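Local coordinates for protein-tyrosine-phosphatase (Shewanella sp., PDB 2Z72), which probably hydrolyses phosphotyrosine esters at low temperature, as a cold-active phosphatase of the calcineurin-like phosphoesterase family with two zinc ions, at residues D49-K54 and V125-Y130. Residues are numbered along the deposited sequence; the frame is centred on the assembly and turned at random. Where two conformers were deposited one is given.
Sequences DLPETK and VLWFMY
With CG of W127 set opposite its own carbonyl carbon (chi1 -72°) and CG of Y130 set opposite its own backbone N (chi1 -179°), two aromatic rings one helical turn apart converge on P51 and T53. The indole's CZ3 lies over the centre of the Y130 ring, 3.9 Å above its plane. P51 meets the pyrrole end of the tryptophan: its CG stands 3.9 Å from CD1 of W127, the two side chains crossing at roughly a right angle. T53 works further along, at the benzene end. Its OG1 approaches CE3 of W127 to 3.5 Å, while its methyl CG2 reaches CD1 of Y130 at 3.6 Å, so a single branched residue spans both rings. Beyond it, the carbonyl O of K54 lies in the plane of the Y130 ring at its edge, 3.7 Å from CE1.

The contact illustrates how a loop leading into a short strand of the N-terminal region can be packed onto a metallophosphatase core: residues 53-54 pair antiparallel with 40-41, and helix 122-138 is the connecting helix of a beta-alpha-beta crossover between the parallel strands 108-111 and 142-145 in the calcineurin-like phosphoesterase region. No direct hydrogen bond joins the segments. Instead, one water bridges them, lying 2.6 Å from OG1 of T53 and donating to the backbone O of W127 at 2.9 Å; the buried hydroxyl thereby gains a polar partner amid the aromatic packing. Bonds from elsewhere help to fix the rings: W127 NE1 is hydrogen-bonded to the O of P11 in strand 8-14, and the hydroxyl of Y130 to both E186 OE1 and the backbone N of S56. W190 of helix 186-192 also packs edge-to-face with Y130.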
loop_
_atom_site.group_PDB
_atom_site.type_symbol
_atom_site.label_atom_id
_atom_site.label_comp_id
_atom_site.label_asym_id
_atom_site.label_seq_id
_atom_site.Cartn_x
_atom_site.Cartn_y
_atom_site.Cartn_z
ATOM N N ASP A 49 -1.472 20.616 11.684
ATOM C CA ASP A 49 -2.159 19.461 12.250
ATOM C C ASP A 49 -1.437 18.206 11.784
ATOM O O ASP A 49 -2.043 17.162 11.575
ATOM C CB ASP A 49 -3.612 19.508 11.746
ATOM C CG ASP A 49 -4.464 18.883 12.853
ATOM O OD1 ASP A 49 -5.607 18.435 12.645
ATOM O OD2 ASP A 49 -3.940 18.820 14.003
ATOM N N LEU A 50 -0.110 18.389 11.624
ATOM C CA LEU A 50 0.663 17.253 11.129
ATOM C C LEU A 50 0.549 16.069 12.082
ATOM O O LEU A 50 0.376 16.220 13.292
ATOM C CB LEU A 50 2.121 17.637 10.985
ATOM C CG LEU A 50 2.417 18.715 9.951
ATOM C CD1 LEU A 50 3.899 19.080 9.990
ATOM C CD2 LEU A 50 1.987 18.262 8.566
ATOM N N PRO A 51 0.636 14.857 11.514
ATOM C CA PRO A 51 0.344 13.685 12.373
ATOM C C PRO A 51 1.377 13.410 13.454
ATOM O O PRO A 51 2.575 13.548 13.247
ATOM C CB PRO A 51 0.308 12.528 11.360
ATOM C CG PRO A 51 1.132 12.992 10.237
ATOM C CD PRO A 51 0.888 14.489 10.146
ATOM N N GLU A 52 0.897 12.905 14.570
ATOM C CA GLU A 52 1.609 12.469 15.720
ATOM C C GLU A 52 1.331 10.976 15.843
ATOM O O GLU A 52 0.205 10.509 15.566
ATOM C CB GLU A 52 1.200 13.219 16.979
ATOM C CG GLU A 52 1.324 14.729 16.774
ATOM C CD GLU A 52 0.891 15.452 18.048
ATOM O OE1 GLU A 52 1.772 16.198 18.565
ATOM O OE2 GLU A 52 -0.256 15.296 18.505
ATOM N N THR A 53 2.358 10.241 16.118
ATOM C CA THR A 53 2.361 8.789 16.126
ATOM C C THR A 53 3.257 8.279 17.244
ATOM O O THR A 53 4.311 8.892 17.535
ATOM C CB THR A 53 2.919 8.170 14.841
ATOM O OG1 THR A 53 2.286 8.857 13.751
ATOM C CG2 THR A 53 2.539 6.709 14.610
ATOM N N LYS A 54 2.801 7.198 17.829
ATOM C CA LYS A 54 3.683 6.473 18.716
ATOM C C LYS A 54 4.440 5.474 17.851
ATOM O O LYS A 54 3.826 4.706 17.116
ATOM C CB LYS A 54 2.964 5.751 19.856
ATOM C CG LYS A 54 3.877 4.854 20.666
ATOM C CD LYS A 54 3.854 5.169 22.144
ATOM C CE LYS A 54 4.562 4.098 22.958
ATOM N NZ LYS A 54 3.712 3.299 23.875
ATOM N N VAL A 125 -1.083 9.961 4.760
ATOM C CA VAL A 125 -1.437 8.580 4.474
ATOM C C VAL A 125 -0.484 7.631 5.116
ATOM O O VAL A 125 -0.898 6.621 5.747
ATOM C CB VAL A 125 -1.556 8.311 2.964
ATOM C CG1 VAL A 125 -1.940 6.842 2.763
ATOM C CG2 VAL A 125 -2.598 9.208 2.321
ATOM N N LEU A 126 0.826 7.868 4.989
ATOM C CA LEU A 126 1.797 6.932 5.533
ATOM C C LEU A 126 1.655 6.769 7.021
ATOM O O LEU A 126 1.603 5.644 7.556
ATOM C CB LEU A 126 3.214 7.401 5.145
ATOM C CG LEU A 126 3.613 7.241 3.673
ATOM C CD1 LEU A 126 4.871 8.023 3.398
ATOM C CD2 LEU A 126 3.855 5.783 3.287
ATOM N N TRP A 127 1.593 7.887 7.754
ATOM C CA TRP A 127 1.524 7.775 9.211
ATOM C C TRP A 127 0.182 7.215 9.662
ATOM O O TRP A 127 0.130 6.556 10.707
ATOM C CB TRP A 127 1.860 9.110 9.899
ATOM C CG TRP A 127 3.302 9.458 9.803
ATOM C CD1 TRP A 127 3.897 10.453 9.113
ATOM C CD2 TRP A 127 4.361 8.728 10.464
ATOM N NE1 TRP A 127 5.245 10.406 9.297
ATOM C CE2 TRP A 127 5.568 9.369 10.122
ATOM C CE3 TRP A 127 4.422 7.616 11.327
ATOM C CZ2 TRP A 127 6.798 8.932 10.589
ATOM C CZ3 TRP A 127 5.645 7.184 11.785
ATOM C CH2 TRP A 127 6.819 7.834 11.424
ATOM N N PHE A 128 -0.892 7.501 8.950
ATOM C CA PHE A 128 -2.162 6.914 9.244
ATOM C C PHE A 128 -2.073 5.401 9.077
ATOM O O PHE A 128 -2.552 4.659 9.949
ATOM C CB PHE A 128 -3.252 7.499 8.338
ATOM C CG PHE A 128 -4.570 6.763 8.437
ATOM C CD1 PHE A 128 -5.395 6.884 9.532
ATOM C CD2 PHE A 128 -4.956 5.939 7.408
ATOM C CE1 PHE A 128 -6.585 6.189 9.615
ATOM C CE2 PHE A 128 -6.154 5.237 7.491
ATOM C CZ PHE A 128 -6.990 5.376 8.584
ATOM N N MET A 129 -1.495 4.941 7.990
ATOM C CA MET A 129 -1.406 3.485 7.746
ATOM C C MET A 129 -0.480 2.815 8.740
ATOM O O MET A 129 -0.740 1.653 9.093
ATOM C CB MET A 129 -1.019 3.224 6.304
ATOM C CG MET A 129 -2.071 3.567 5.264
ATOM S SD MET A 129 -3.677 2.809 5.548
ATOM C CE MET A 129 -3.226 1.087 5.419
ATOM N N TYR A 130 0.570 3.498 9.189
ATOM C CA TYR A 130 1.465 2.966 10.218
ATOM C C TYR A 130 0.672 2.751 11.508
ATOM O O TYR A 130 0.708 1.705 12.146
ATOM C CB TYR A 130 2.599 3.936 10.345
ATOM C CG TYR A 130 3.706 3.641 11.334
ATOM C CD1 TYR A 130 3.512 3.828 12.693
ATOM C CD2 TYR A 130 4.950 3.202 10.944
ATOM C CE1 TYR A 130 4.501 3.573 13.624
ATOM C CE2 TYR A 130 5.979 2.974 11.841
ATOM C CZ TYR A 130 5.736 3.173 13.182
ATOM O OH TYR A 130 6.717 2.979 14.154
HETATM O O HOH W 1 -0.078 8.269 12.986
#